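Cas6b (Methanococcus maripaludis, PDB 4Z7K) processes CRISPR RNA as a Cas6 endoribonuclease that recognises a transcript without a stem-loop. Local coordinates at residues B[35-40]-B[50-55]; B[46-51]-B[156-161]. All blocks are in the same frame, centred on the assembly; numbering follows the deposited sequence.

Contact 1: B[35-40]-B[50-55]. With nucleotides of chain C.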
loop_
_atom_site.group_PDB
_atom_site.type_symbol
_atom_site.label_atom_id
_atom_site.label_comp_id
_atom_site.label_asym_id
_atom_site.label_seq_id
_atom_site.Cartn_x
_atom_site.Cartn_y
_atom_site.Cartn_z
ATOM N N GLU B 35 -0.307 26.279 -1.214
ATOM C CA GLU B 35 -0.009 24.859 -1.184
ATOM C C GLU B 35 -0.360 24.061 -2.424
ATOM O O GLU B 35 -0.950 22.984 -2.351
ATOM C CB GLU B 35 -0.606 24.243 0.053
ATOM C CG GLU B 35 0.563 24.232 0.980
ATOM C CD GLU B 35 0.517 23.239 2.087
ATOM O OE1 GLU B 35 -0.001 22.128 1.886
ATOM O OE2 GLU B 35 1.207 23.495 3.101
ATOM N N ILE B 36 0.032 24.611 -3.564
ATOM C CA ILE B 36 0.347 23.777 -4.692
ATOM C C ILE B 36 1.624 23.025 -4.337
ATOM O O ILE B 36 1.684 21.823 -4.541
ATOM C CB ILE B 36 0.569 24.539 -6.014
ATOM C CG1 ILE B 36 -0.484 25.618 -6.257
ATOM C CG2 ILE B 36 0.557 23.553 -7.163
ATOM C CD1 ILE B 36 -0.537 26.096 -7.719
ATOM N N VAL B 37 2.628 23.694 -3.768
ATOM C CA VAL B 37 3.934 23.039 -3.611
ATOM C C VAL B 37 3.920 21.841 -2.641
ATOM O O VAL B 37 4.335 20.722 -3.018
ATOM C CB VAL B 37 4.998 24.092 -3.140
ATOM C CG1 VAL B 37 5.157 25.171 -4.172
ATOM C CG2 VAL B 37 4.600 24.747 -1.836
ATOM N N HIS B 38 3.381 22.086 -1.447
ATOM C CA HIS B 38 3.306 21.149 -0.318
ATOM C C HIS B 38 2.348 20.011 -0.591
ATOM O O HIS B 38 2.573 18.860 -0.183
ATOM C CB HIS B 38 2.961 21.903 0.961
ATOM C CG HIS B 38 3.460 21.254 2.201
ATOM N ND1 HIS B 38 2.831 21.391 3.425
ATOM C CD2 HIS B 38 4.450 20.355 2.380
ATOM C CE1 HIS B 38 3.470 20.659 4.315
ATOM N NE2 HIS B 38 4.457 20.020 3.708
ATOM N N ASN B 39 1.288 20.360 -1.313
ATOM C CA ASN B 39 0.102 19.537 -1.515
ATOM C C ASN B 39 -0.732 19.060 -0.295
ATOM O O ASN B 39 -1.219 17.931 -0.301
ATOM C CB ASN B 39 0.544 18.327 -2.348
ATOM C CG ASN B 39 0.064 18.394 -3.780
ATOM O OD1 ASN B 39 -0.477 19.403 -4.229
ATOM N ND2 ASN B 39 0.331 17.335 -4.526
ATOM N N HIS B 40 -0.902 19.913 0.727
ATOM C CA HIS B 40 -1.761 19.611 1.902
ATOM C C HIS B 40 -2.858 20.659 2.192
ATOM O O HIS B 40 -2.623 21.859 2.067
ATOM C CB HIS B 40 -0.936 19.479 3.194
ATOM C CG HIS B 40 0.195 18.501 3.120
ATOM N ND1 HIS B 40 0.432 17.566 4.106
ATOM C CD2 HIS B 40 1.175 18.336 2.203
ATOM C CE1 HIS B 40 1.501 16.858 3.789
ATOM N NE2 HIS B 40 1.970 17.304 2.638
ATOM N N PRO B 50 -0.398 16.800 -9.226
ATOM C CA PRO B 50 0.458 17.941 -8.833
ATOM C C PRO B 50 0.839 18.831 -10.008
ATOM O O PRO B 50 1.446 18.339 -10.960
ATOM C CB PRO B 50 1.704 17.276 -8.232
ATOM C CG PRO B 50 1.240 15.949 -7.801
ATOM C CD PRO B 50 0.197 15.523 -8.803
ATOM N N GLN B 51 0.479 20.112 -9.950
ATOM C CA GLN B 51 0.778 21.022 -11.048
ATOM C C GLN B 51 2.014 21.828 -10.698
ATOM O O GLN B 51 2.408 22.735 -11.434
ATOM C CB GLN B 51 -0.444 21.882 -11.386
ATOM C CG GLN B 51 -1.747 21.205 -10.931
ATOM C CD GLN B 51 -3.017 21.866 -11.450
ATOM O OE1 GLN B 51 -2.971 22.770 -12.288
ATOM N NE2 GLN B 51 -4.165 21.400 -10.957
ATOM N N ILE B 52 2.611 21.469 -9.561
ATOM C CA ILE B 52 3.998 21.821 -9.245
ATOM C C ILE B 52 4.735 20.552 -8.816
ATOM O O ILE B 52 4.360 19.943 -7.814
ATOM C CB ILE B 52 4.122 22.876 -8.115
ATOM C CG1 ILE B 52 3.753 24.267 -8.617
ATOM C CG2 ILE B 52 5.561 22.937 -7.596
ATOM C CD1 ILE B 52 4.760 24.831 -9.562
ATOM N N GLN B 53 5.780 20.166 -9.557
ATOM C CA GLN B 53 6.542 18.933 -9.282
ATOM C C GLN B 53 8.053 19.183 -9.205
ATOM O O GLN B 53 8.612 19.930 -10.011
ATOM C CB GLN B 53 6.277 17.889 -10.366
ATOM C CG GLN B 53 4.833 17.743 -10.757
ATOM C CD GLN B 53 4.671 16.940 -12.021
ATOM O OE1 GLN B 53 5.506 16.093 -12.334
ATOM N NE2 GLN B 53 3.609 17.211 -12.770
ATOM N N PHE B 54 8.717 18.533 -8.261
ATOM C CA PHE B 54 10.154 18.713 -8.104
ATOM C C PHE B 54 10.966 17.487 -8.526
ATOM O O PHE B 54 10.760 16.386 -8.031
ATOM C CB PHE B 54 10.456 19.095 -6.671
ATOM C CG PHE B 54 9.706 20.297 -6.225
ATOM C CD1 PHE B 54 8.558 20.169 -5.469
ATOM C CD2 PHE B 54 10.120 21.559 -6.607
ATOM C CE1 PHE B 54 7.861 21.275 -5.079
ATOM C CE2 PHE B 54 9.432 22.666 -6.221
ATOM C CZ PHE B 54 8.301 22.529 -5.454
ATOM N N LYS B 55 11.889 17.697 -9.457
ATOM C CA LYS B 55 12.612 16.606 -10.085
ATOM C C LYS B 55 14.118 16.880 -10.049
ATOM O O LYS B 55 14.526 18.044 -9.998
ATOM C CB LYS B 55 12.109 16.439 -11.519
ATOM C CG LYS B 55 10.605 16.202 -11.577
ATOM C CD LYS B 55 10.015 16.296 -12.973
ATOM C CE LYS B 55 8.586 15.729 -12.996
ATOM N NZ LYS B 55 8.378 14.351 -12.413
ATOM P P A C 24 5.016 15.178 2.752
ATOM O OP1 A C 24 6.237 14.341 2.632
ATOM O OP2 A C 24 4.061 14.892 3.850
ATOM O "O5'" A C 24 5.417 16.715 2.964
ATOM C "C5'" A C 24 6.555 17.314 2.357
ATOM C "C4'" A C 24 7.601 17.652 3.400
ATOM O "O4'" A C 24 7.184 18.812 4.193
ATOM C "C3'" A C 24 7.847 16.519 4.395
ATOM O "O3'" A C 24 9.223 16.402 4.768
ATOM C "C2'" A C 24 6.969 16.902 5.585
ATOM O "O2'" A C 24 7.408 16.378 6.823
ATOM C "C1'" A C 24 7.034 18.432 5.559
ATOM N N9 A C 24 5.866 19.131 6.110
ATOM C C8 A C 24 5.809 20.490 6.287
ATOM N N7 A C 24 4.697 20.911 6.843
ATOM C C5 A C 24 3.986 19.744 7.097
ATOM C C6 A C 24 2.722 19.526 7.669
ATOM N N6 A C 24 1.942 20.515 8.103
ATOM N N1 A C 24 2.281 18.256 7.798
ATOM C C2 A C 24 3.068 17.268 7.364
ATOM N N3 A C 24 4.268 17.355 6.801
ATOM C C4 A C 24 4.709 18.630 6.705
ATOM P P DC C 23 1.825 14.426 -2.845
ATOM O OP1 DC C 23 2.363 15.796 -2.920
ATOM O OP2 DC C 23 2.619 13.308 -3.427
ATOM O "O5'" DC C 23 1.504 14.066 -1.328
ATOM C "C5'" DC C 23 1.510 15.061 -0.372
ATOM C "C4'" DC C 23 1.967 14.475 0.923
ATOM O "O4'" DC C 23 1.216 13.283 1.152
ATOM C "C3'" DC C 23 3.425 14.053 0.923
ATOM O "O3'" DC C 23 4.240 15.171 1.341
ATOM C "C2'" DC C 23 3.438 12.897 1.921
ATOM C "C1'" DC C 23 2.023 12.318 1.783
ATOM N N1 DC C 23 1.957 11.097 0.986
ATOM C C2 DC C 23 2.361 9.888 1.546
ATOM O O2 DC C 23 2.767 9.865 2.715
ATOM N N3 DC C 23 2.290 8.769 0.796
ATOM C C4 DC C 23 1.848 8.819 -0.457
ATOM N N4 DC C 23 1.802 7.672 -1.145
ATOM C C5 DC C 23 1.432 10.046 -1.056
ATOM C C6 DC C 23 1.505 11.154 -0.303
ATOM P P G C 22 -0.097 10.929 -6.962
ATOM O OP1 G C 22 0.734 11.922 -7.704
ATOM O OP2 G C 22 0.599 9.846 -6.229
ATOM O "O5'" G C 22 -0.988 11.643 -5.844
ATOM C "C5'" G C 22 -1.336 13.024 -5.911
ATOM C "C4'" G C 22 -1.646 13.571 -4.537
ATOM O "O4'" G C 22 -2.752 12.825 -3.966
ATOM C "C3'" G C 22 -0.518 13.438 -3.515
ATOM O "O3'" G C 22 0.374 14.541 -3.530
ATOM C "C2'" G C 22 -1.251 13.311 -2.194
ATOM O "O2'" G C 22 -1.609 14.600 -1.720
ATOM C "C1'" G C 22 -2.504 12.540 -2.607
ATOM N N9 G C 22 -2.300 11.084 -2.503
ATOM C C8 G C 22 -2.457 10.217 -3.552
ATOM N N7 G C 22 -2.224 8.977 -3.251
ATOM C C5 G C 22 -1.881 9.030 -1.917
ATOM C C6 G C 22 -1.526 7.970 -1.064
ATOM O O6 G C 22 -1.452 6.770 -1.348
ATOM N N1 G C 22 -1.256 8.419 0.222
ATOM C C2 G C 22 -1.330 9.723 0.629
ATOM N N2 G C 22 -1.025 9.933 1.916
ATOM N N3 G C 22 -1.661 10.728 -0.169
ATOM C C4 G C 22 -1.924 10.315 -1.425
#
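Ile-36 meets Ile-52 at about a right angle, its CG2 methyl 3.6 Å from Ile-52 CG1. CG2 is the branch that does the touching because CG1 of Ile-36 has turned back beside its own backbone N (chi1 -45°). Next to it Val-37 lies alongside Ile-52, with Val-37 CG1 4.1 Å from Ile-52 CG2, and the same methyl reaches the rim of Phe-54 at CZ. This is the tight, apolar part: helix 67-76 also covers it, and Phe-27 lies against the Phe-54 ring. No hydrogen bond joins the two segments. Strand 52-57 is an outer strand of the N-terminal four-stranded antiparallel sheet, whose 2-3-1-4 order is that of the ferredoxin-like domain of RAMP proteins; the loop before strand 40-41 packs against it. Towards Gln-51, which is partly exposed, the fit is looser, with Ile-36 CG2 only brushing the Gln-51 backbone. The other loose flank meets the nucleic acid, deoxycytidine DC23 included. Asn-39 ND2, 3.7 Å from Pro-50 CG, donates to G22 O3' and to DC23 OP1 of chain C, each bond 3.0 Å, so a single amide nitrogen grips two oxygens of the same phosphodiester. Glu-35 braces the turn: OE1 accepts the His-40 backbone N, and OE2 takes His-38 ND1 from above the carboxylate plane, at 2.7 Å. His-40 NE2 makes a weak bond to DC23 O3'.

Contact 2: B[46-51]-B[156-161]. With nucleotides of chain C.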
loop_
_atom_site.group_PDB
_atom_site.type_symbol
_atom_site.label_atom_id
_atom_site.label_comp_id
_atom_site.label_asym_id
_atom_site.label_seq_id
_atom_site.Cartn_x
_atom_site.Cartn_y
_atom_site.Cartn_z
ATOM N N VAL B 46 -4.308 16.230 -0.418
ATOM C CA VAL B 46 -5.066 16.621 -1.624
ATOM C C VAL B 46 -4.914 15.636 -2.808
ATOM O O VAL B 46 -3.815 15.442 -3.333
ATOM C CB VAL B 46 -4.637 18.013 -2.113
ATOM C CG1 VAL B 46 -5.578 18.516 -3.197
ATOM C CG2 VAL B 46 -4.549 18.974 -0.944
ATOM N N TYR B 47 -6.021 15.049 -3.258
ATOM C CA TYR B 47 -5.958 13.947 -4.224
ATOM C C TYR B 47 -6.191 14.413 -5.662
ATOM O O TYR B 47 -7.213 14.087 -6.290
ATOM C CB TYR B 47 -6.954 12.843 -3.822
ATOM C CG TYR B 47 -6.462 12.021 -2.641
ATOM C CD1 TYR B 47 -6.102 10.686 -2.788
ATOM C CD2 TYR B 47 -6.316 12.595 -1.391
ATOM C CE1 TYR B 47 -5.637 9.948 -1.699
ATOM C CE2 TYR B 47 -5.850 11.873 -0.309
ATOM C CZ TYR B 47 -5.510 10.554 -0.458
ATOM O OH TYR B 47 -5.049 9.855 0.643
ATOM N N LYS B 48 -5.218 15.158 -6.178
ATOM C CA LYS B 48 -5.203 15.625 -7.558
ATOM C C LYS B 48 -3.790 15.486 -8.128
ATOM O O LYS B 48 -2.827 15.265 -7.382
ATOM C CB LYS B 48 -5.661 17.083 -7.650
ATOM C CG LYS B 48 -7.152 17.311 -7.955
ATOM C CD LYS B 48 -7.422 18.803 -8.196
ATOM C CE LYS B 48 -7.303 19.608 -6.883
ATOM N NZ LYS B 48 -7.538 21.093 -6.985
ATOM N N TYR B 49 -3.658 15.617 -9.441
ATOM C CA TYR B 49 -2.346 15.563 -10.065
ATOM C C TYR B 49 -1.608 16.873 -9.850
ATOM O O TYR B 49 -2.110 17.927 -10.274
ATOM C CB TYR B 49 -2.493 15.296 -11.558
ATOM C CG TYR B 49 -1.185 15.219 -12.319
ATOM C CD1 TYR B 49 -0.271 14.191 -12.072
ATOM C CD2 TYR B 49 -0.887 16.136 -13.313
ATOM C CE1 TYR B 49 0.909 14.103 -12.771
ATOM C CE2 TYR B 49 0.290 16.057 -14.021
ATOM C CZ TYR B 49 1.187 15.037 -13.746
ATOM O OH TYR B 49 2.365 14.959 -14.452
ATOM N N PRO B 50 -0.398 16.800 -9.226
ATOM C CA PRO B 50 0.458 17.941 -8.833
ATOM C C PRO B 50 0.839 18.831 -10.008
ATOM O O PRO B 50 1.446 18.339 -10.960
ATOM C CB PRO B 50 1.704 17.276 -8.232
ATOM C CG PRO B 50 1.240 15.949 -7.801
ATOM C CD PRO B 50 0.197 15.523 -8.803
ATOM N N GLN B 51 0.479 20.112 -9.950
ATOM C CA GLN B 51 0.778 21.022 -11.048
ATOM C C GLN B 51 2.014 21.828 -10.698
ATOM O O GLN B 51 2.408 22.735 -11.434
ATOM C CB GLN B 51 -0.444 21.882 -11.386
ATOM C CG GLN B 51 -1.747 21.205 -10.931
ATOM C CD GLN B 51 -3.017 21.866 -11.450
ATOM O OE1 GLN B 51 -2.971 22.770 -12.288
ATOM N NE2 GLN B 51 -4.165 21.400 -10.957
ATOM N N SER B 156 -4.846 12.889 -16.968
ATOM C CA SER B 156 -5.533 13.724 -17.965
ATOM C C SER B 156 -6.889 14.258 -17.446
ATOM O O SER B 156 -7.479 15.219 -17.965
ATOM C CB SER B 156 -5.714 12.947 -19.269
ATOM O OG SER B 156 -5.981 13.834 -20.346
ATOM N N LYS B 157 -7.379 13.599 -16.413
ATOM C CA LYS B 157 -8.632 13.951 -15.796
ATOM C C LYS B 157 -8.462 15.219 -14.966
ATOM O O LYS B 157 -9.066 16.248 -15.274
ATOM C CB LYS B 157 -9.075 12.767 -14.936
ATOM C CG LYS B 157 -10.131 12.983 -13.879
ATOM C CD LYS B 157 -10.312 11.663 -13.141
ATOM C CE LYS B 157 -11.289 11.753 -12.000
ATOM N NZ LYS B 157 -11.330 10.439 -11.310
ATOM N N SER B 158 -7.559 15.176 -13.990
ATOM C CA SER B 158 -7.282 16.318 -13.116
ATOM C C SER B 158 -6.826 17.589 -13.857
ATOM O O SER B 158 -6.827 18.673 -13.284
ATOM C CB SER B 158 -6.233 15.912 -12.070
ATOM O OG SER B 158 -5.814 17.012 -11.278
ATOM N N LEU B 159 -6.472 17.454 -15.131
ATOM C CA LEU B 159 -6.099 18.580 -15.988
ATOM C C LEU B 159 -7.203 18.903 -16.979
ATOM O O LEU B 159 -6.986 19.607 -17.977
ATOM C CB LEU B 159 -4.820 18.261 -16.756
ATOM C CG LEU B 159 -3.426 18.470 -16.168
ATOM C CD1 LEU B 159 -3.339 18.032 -14.719
ATOM C CD2 LEU B 159 -2.456 17.659 -17.009
ATOM N N GLY B 160 -8.378 18.351 -16.705
ATOM C CA GLY B 160 -9.564 18.620 -17.491
ATOM C C GLY B 160 -9.479 18.251 -18.954
ATOM O O GLY B 160 -9.883 19.032 -19.812
ATOM N N TYR B 161 -8.958 17.067 -19.254
ATOM C CA TYR B 161 -9.030 16.550 -20.620
ATOM C C TYR B 161 -9.654 15.185 -20.530
ATOM O O TYR B 161 -9.130 14.292 -19.861
ATOM C CB TYR B 161 -7.650 16.458 -21.279
ATOM C CG TYR B 161 -7.615 15.993 -22.739
ATOM C CD1 TYR B 161 -7.748 16.895 -23.794
ATOM C CD2 TYR B 161 -7.431 14.654 -23.053
ATOM C CE1 TYR B 161 -7.688 16.470 -25.119
ATOM C CE2 TYR B 161 -7.381 14.222 -24.368
ATOM C CZ TYR B 161 -7.508 15.128 -25.399
ATOM O OH TYR B 161 -7.449 14.674 -26.706
ATOM P P G C 22 -0.097 10.929 -6.962
ATOM O OP1 G C 22 0.734 11.922 -7.704
ATOM O OP2 G C 22 0.599 9.846 -6.229
ATOM O "O5'" G C 22 -0.988 11.643 -5.844
ATOM C "C5'" G C 22 -1.336 13.024 -5.911
ATOM C "C4'" G C 22 -1.646 13.571 -4.537
ATOM O "O4'" G C 22 -2.752 12.825 -3.966
ATOM C "C3'" G C 22 -0.518 13.438 -3.515
ATOM O "O3'" G C 22 0.374 14.541 -3.530
ATOM C "C2'" G C 22 -1.251 13.311 -2.194
ATOM O "O2'" G C 22 -1.609 14.600 -1.720
ATOM C "C1'" G C 22 -2.504 12.540 -2.607
ATOM N N9 G C 22 -2.300 11.084 -2.503
ATOM C C8 G C 22 -2.457 10.217 -3.552
ATOM N N7 G C 22 -2.224 8.977 -3.251
ATOM C C5 G C 22 -1.881 9.030 -1.917
ATOM C C6 G C 22 -1.526 7.970 -1.064
ATOM O O6 G C 22 -1.452 6.770 -1.348
ATOM N N1 G C 22 -1.256 8.419 0.222
ATOM C C2 G C 22 -1.330 9.723 0.629
ATOM N N2 G C 22 -1.025 9.933 1.916
ATOM N N3 G C 22 -1.661 10.728 -0.169
ATOM C C4 G C 22 -1.924 10.315 -1.425
ATOM P P A C 15 -14.780 9.133 -3.716
ATOM O OP1 A C 15 -15.950 8.218 -3.703
ATOM O OP2 A C 15 -13.497 8.708 -3.079
ATOM O "O5'" A C 15 -14.495 9.519 -5.234
ATOM C "C5'" A C 15 -14.942 10.770 -5.742
ATOM C "C4'" A C 15 -14.055 11.275 -6.845
ATOM O "O4'" A C 15 -12.656 11.136 -6.464
ATOM C "C3'" A C 15 -14.206 10.539 -8.170
ATOM O "O3'" A C 15 -13.978 11.465 -9.222
ATOM C "C2'" A C 15 -13.046 9.544 -8.129
ATOM O "O2'" A C 15 -12.621 9.063 -9.387
ATOM C "C1'" A C 15 -11.974 10.388 -7.461
ATOM N N9 A C 15 -10.873 9.631 -6.852
ATOM C C8 A C 15 -10.909 8.442 -6.155
ATOM N N7 A C 15 -9.731 8.044 -5.730
ATOM C C5 A C 15 -8.862 9.035 -6.172
ATOM C C6 A C 15 -7.473 9.209 -6.036
ATOM N N6 A C 15 -6.666 8.355 -5.399
ATOM N N1 A C 15 -6.932 10.310 -6.605
ATOM C C2 A C 15 -7.730 11.180 -7.244
ATOM N N3 A C 15 -9.041 11.131 -7.441
ATOM C C4 A C 15 -9.551 10.023 -6.862
ATOM P P A C 12 -3.390 6.904 8.336
ATOM O OP1 A C 12 -2.883 8.249 7.960
ATOM O OP2 A C 12 -3.904 6.673 9.715
ATOM O "O5'" A C 12 -4.545 6.488 7.327
ATOM C "C5'" A C 12 -5.639 7.363 7.125
ATOM C "C4'" A C 12 -5.283 8.430 6.125
ATOM O "O4'" A C 12 -4.020 8.095 5.491
ATOM C "C3'" A C 12 -6.279 8.579 4.994
ATOM O "O3'" A C 12 -7.264 9.530 5.334
ATOM C "C2'" A C 12 -5.428 8.986 3.793
ATOM O "O2'" A C 12 -5.260 10.389 3.733
ATOM C "C1'" A C 12 -4.080 8.330 4.104
ATOM N N9 A C 12 -3.905 7.034 3.421
ATOM C C8 A C 12 -3.395 5.892 3.988
ATOM N N7 A C 12 -3.359 4.871 3.172
ATOM C C5 A C 12 -3.884 5.372 1.983
ATOM C C6 A C 12 -4.114 4.779 0.723
ATOM N N6 A C 12 -3.837 3.508 0.425
ATOM N N1 A C 12 -4.650 5.547 -0.243
ATOM C C2 A C 12 -4.927 6.824 0.043
ATOM N N3 A C 12 -4.755 7.502 1.176
ATOM C C4 A C 12 -4.224 6.708 2.123
#
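Ser-158, at the last turn of helix 137-158, presents its hydroxyl to the backbone of Tyr-49: the Tyr-49 N to Ser-158 OG hydrogen bond is 3.2 Å long with an angle of 152° at the hydrogen. The hydroxyl points away from its own backbone N (chi1 174°), which lets it reach across to the loop, where Lys-48 CG and Tyr-49 CB also pack on it. Leu-159 adds the apolar half. Its CD1 comes to the edge of the Tyr-49 ring, near the ring plane, 3.4 Å from Tyr-49 CD2. The far end of that ring is held by a hydrogen bond from Tyr-49 OH to Gly-203 O, and Phe-106 packs on Leu-159 from the C-terminal part of strand 98-109. The helix stops in a Schellman motif, with Gly-160 at positive phi, Tyr-161 N bonded to Ser-156 O and Gly-160 N to Lys-157 O.

Both segments also carry RNA of chain C. Lys-157, fully extended, puts NZ 2.7 Å from A15 O2', while Val-46 O accepts the 2'-hydroxyl of G22. Tyr-47 lays one ring face under G22, N9 standing 3.6 Å above the plane towards the rim, and its OH accepts a bond from A12 O2'; its approach to A12 N3 is too short in the model to be relied on. With an alanine in place of Tyr-47, the flat surface covering G22 near N9 would be gone and A12 O2' would probably be left without its mate. Between these two segments the link is one polar bond and one apolar touch, and the 2'-hydroxyls bound on both sides of it are consistent with ribose-specific recognition at this junction.

How the contacts relate
Leaving helix 20-30, the chain enters 35-40, runs through the short strands 40-41 and 44-45, and returns along 50-55, so contact 1 closes a small local loop. Contact 2 starts within that loop, at 46-51, and closes a far longer one when the chain reaches the end of helix 137-158. The two loops therefore overlap rather than one enclosing the other, with Pro-50 and Gln-51 common to both. Asn-39 O and Val-46 CG2, 3.5 Å apart, make a direct packing touch between them. Contact 1 ties a loop to the edge of the N-terminal sheet; contact 2 joins that same region to the C-terminal Cas6b domain, and G22 of chain C meets both.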